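Local coordinates for GCN5-related N-acetyltransferase (Anabaena variabilis, PDB 2OZG), which binds coenzyme A and probably transfers acetyl groups to amines, perhaps those of aminoglycosides, as a member of the GNAT family, at residues A[131-136]-A[285-290]. Residues are numbered along the deposited sequence; the frame is centred on the assembly and turned at random.
Sequences YEQAGS and RWMLRI
Glu132 and Leu288 form a hydrogen-bonded antiparallel pair between strands 132-143 and 279-290, through Glu132 N to Leu288 O (3.0 Å) and Leu288 N to Glu132 O (2.9 Å). A classic beta bulge follows: Ala134 and Gly135 both face Trp286, whose carbonyl O accepts from Ala134 N at 2.9 Å and more weakly from Gly135 N; a weak Trp286 N to Gly135 O bond completes it.

Two CH-pi contacts work over ring faces. With CG between the backbone N and the carbonyl carbon (chi1 38°), the indole lies over Gly135, whose CA sits 3.4 Å from the centroid of the six-membered ring of Trp286; NE1 hydrogen-bonds Ser136 O weakly. Arg289 CB likewise lies over the centre of the Tyr131 ring, whose OH hydrogen-bonds Ser116 OG.

Arg285 NH1 donates to Gln133 OE1 (3.0 Å), the amide and guanidinium planes perpendicular, while a water links Arg285 NE to Ser136 OG. Arg285 NH2 reaches Asp267 O of the second subunit; Gln133 NE2 hydrogen-bonds Gln123 OE1.

A leucine in place of Trp286 would probably leave Gly135 CA without its aromatic cover and Ser136 O without its indole donor. The strand pairing thus joins the two acetyltransferase regions, the indole probably helps hold the bulge, and Arg285 carries the contact into the subunit interface.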
loop_
_atom_site.group_PDB
_atom_site.type_symbol
_atom_site.label_atom_id
_atom_site.label_comp_id
_atom_site.label_asym_id
_atom_site.label_seq_id
_atom_site.Cartn_x
_atom_site.Cartn_y
_atom_site.Cartn_z
ATOM N N TYR A 131 -27.294 -8.455 -26.198
ATOM C CA TYR A 131 -26.280 -7.381 -26.137
ATOM C C TYR A 131 -24.908 -8.032 -26.226
ATOM O O TYR A 131 -24.714 -9.137 -25.718
ATOM C CB TYR A 131 -26.326 -6.581 -24.813
ATOM C CG TYR A 131 -27.480 -5.615 -24.692
ATOM C CD1 TYR A 131 -28.714 -6.031 -24.278
ATOM C CD2 TYR A 131 -27.308 -4.267 -24.982
ATOM C CE1 TYR A 131 -29.778 -5.171 -24.230
ATOM C CE2 TYR A 131 -28.367 -3.364 -24.894
ATOM C CZ TYR A 131 -29.582 -3.810 -24.527
ATOM O OH TYR A 131 -30.642 -2.930 -24.431
ATOM N N GLU A 132 -23.944 -7.315 -26.826
ATOM C CA GLU A 132 -22.571 -7.800 -26.838
ATOM C C GLU A 132 -21.569 -6.683 -26.752
ATOM O O GLU A 132 -21.851 -5.568 -27.114
ATOM C CB GLU A 132 -22.286 -8.656 -28.085
ATOM C CG GLU A 132 -20.911 -9.415 -28.108
ATOM C CD GLU A 132 -20.671 -10.293 -26.856
ATOM O OE1 GLU A 132 -20.169 -9.759 -25.844
ATOM O OE2 GLU A 132 -20.960 -11.500 -26.898
ATOM N N GLN A 133 -20.371 -6.995 -26.261
ATOM C CA GLN A 133 -19.293 -6.008 -26.271
ATOM C C GLN A 133 -19.215 -5.378 -27.632
ATOM O O GLN A 133 -19.223 -6.068 -28.646
ATOM C CB GLN A 133 -17.956 -6.642 -25.934
ATOM C CG GLN A 133 -17.934 -7.283 -24.552
ATOM C CD GLN A 133 -16.551 -7.708 -24.171
ATOM O OE1 GLN A 133 -15.701 -7.836 -25.045
ATOM N NE2 GLN A 133 -16.294 -7.883 -22.839
ATOM N N ALA A 134 -19.135 -4.047 -27.667
ATOM C CA ALA A 134 -19.206 -3.361 -28.913
ATOM C C ALA A 134 -18.428 -2.050 -28.985
ATOM O O ALA A 134 -18.268 -1.508 -30.073
ATOM C CB ALA A 134 -20.666 -3.102 -29.243
ATOM N N GLY A 135 -17.937 -1.539 -27.856
ATOM C CA GLY A 135 -17.154 -0.324 -27.899
ATOM C C GLY A 135 -16.386 -0.153 -26.620
ATOM O O GLY A 135 -16.654 -0.838 -25.617
ATOM N N SER A 136 -15.503 0.817 -26.634
ATOM C CA SER A 136 -14.648 1.068 -25.481
ATOM C C SER A 136 -14.823 2.410 -24.799
ATOM O O SER A 136 -15.344 3.354 -25.385
ATOM C CB SER A 136 -13.189 0.941 -25.931
ATOM O OG SER A 136 -12.960 -0.356 -26.485
ATOM N N ARG A 285 -15.808 -1.973 -21.528
ATOM C CA ARG A 285 -16.487 -2.139 -22.781
ATOM C C ARG A 285 -17.972 -2.020 -22.554
ATOM O O ARG A 285 -18.543 -2.694 -21.749
ATOM C CB ARG A 285 -16.152 -3.444 -23.468
ATOM C CG ARG A 285 -14.710 -3.505 -23.891
ATOM C CD ARG A 285 -14.343 -4.870 -24.458
ATOM N NE ARG A 285 -12.931 -4.878 -24.761
ATOM C CZ ARG A 285 -12.221 -5.964 -25.018
ATOM N NH1 ARG A 285 -12.808 -7.154 -25.074
ATOM N NH2 ARG A 285 -10.906 -5.853 -25.198
ATOM N N TRP A 286 -18.582 -1.120 -23.314
ATOM C CA TRP A 286 -19.993 -1.045 -23.376
ATOM C C TRP A 286 -20.535 -2.030 -24.401
ATOM O O TRP A 286 -19.809 -2.515 -25.300
ATOM C CB TRP A 286 -20.477 0.385 -23.630
ATOM C CG TRP A 286 -19.678 1.206 -24.552
ATOM C CD1 TRP A 286 -18.632 2.032 -24.213
ATOM C CD2 TRP A 286 -19.872 1.370 -25.952
ATOM N NE1 TRP A 286 -18.155 2.667 -25.339
ATOM C CE2 TRP A 286 -18.938 2.335 -26.398
ATOM C CE3 TRP A 286 -20.752 0.797 -26.890
ATOM C CZ2 TRP A 286 -18.860 2.742 -27.732
ATOM C CZ3 TRP A 286 -20.687 1.214 -28.190
ATOM C CH2 TRP A 286 -19.736 2.183 -28.605
HETATM N N MSE A 287 -21.833 -2.288 -24.290
HETATM C CA MSE A 287 -22.457 -3.260 -25.110
HETATM C C MSE A 287 -23.504 -2.674 -25.957
HETATM O O MSE A 287 -24.120 -1.664 -25.602
HETATM C CB MSE A 287 -23.066 -4.294 -24.211
HETATM C CG MSE A 287 -22.079 -5.150 -23.442
HETATM SE SE MSE A 287 -22.977 -6.598 -22.434
HETATM C CE MSE A 287 -21.798 -8.130 -22.911
ATOM N N LEU A 288 -23.781 -3.353 -27.057
ATOM C CA LEU A 288 -24.799 -2.913 -28.034
ATOM C C LEU A 288 -25.730 -4.062 -28.413
ATOM O O LEU A 288 -25.303 -5.206 -28.532
ATOM C CB LEU A 288 -24.083 -2.408 -29.309
ATOM C CG LEU A 288 -24.989 -1.779 -30.400
ATOM C CD1 LEU A 288 -24.481 -0.477 -30.993
ATOM C CD2 LEU A 288 -25.300 -2.812 -31.514
ATOM N N ARG A 289 -27.006 -3.738 -28.597
ATOM C CA ARG A 289 -27.968 -4.680 -29.061
ATOM C C ARG A 289 -28.454 -4.192 -30.420
ATOM O O ARG A 289 -28.876 -3.025 -30.571
ATOM C CB ARG A 289 -29.150 -4.776 -28.081
ATOM C CG ARG A 289 -29.751 -6.235 -27.954
ATOM C CD ARG A 289 -30.509 -6.749 -29.149
ATOM N NE ARG A 289 -31.033 -8.083 -28.840
ATOM C CZ ARG A 289 -31.732 -8.827 -29.680
ATOM N NH1 ARG A 289 -31.997 -8.391 -30.910
ATOM N NH2 ARG A 289 -32.118 -10.031 -29.313
ATOM N N ILE A 290 -28.356 -5.048 -31.423
ATOM C CA ILE A 290 -28.997 -4.763 -32.717
ATOM C C ILE A 290 -30.466 -5.089 -32.540
ATOM O O ILE A 290 -30.854 -6.248 -32.464
ATOM C CB ILE A 290 -28.398 -5.613 -33.837
ATOM C CG1 ILE A 290 -26.885 -5.351 -33.944
ATOM C CG2 ILE A 290 -29.178 -5.411 -35.160
ATOM C CD1 ILE A 290 -26.444 -4.099 -34.695
HETATM O O HOH W 1 -11.729 -2.158 -24.953
#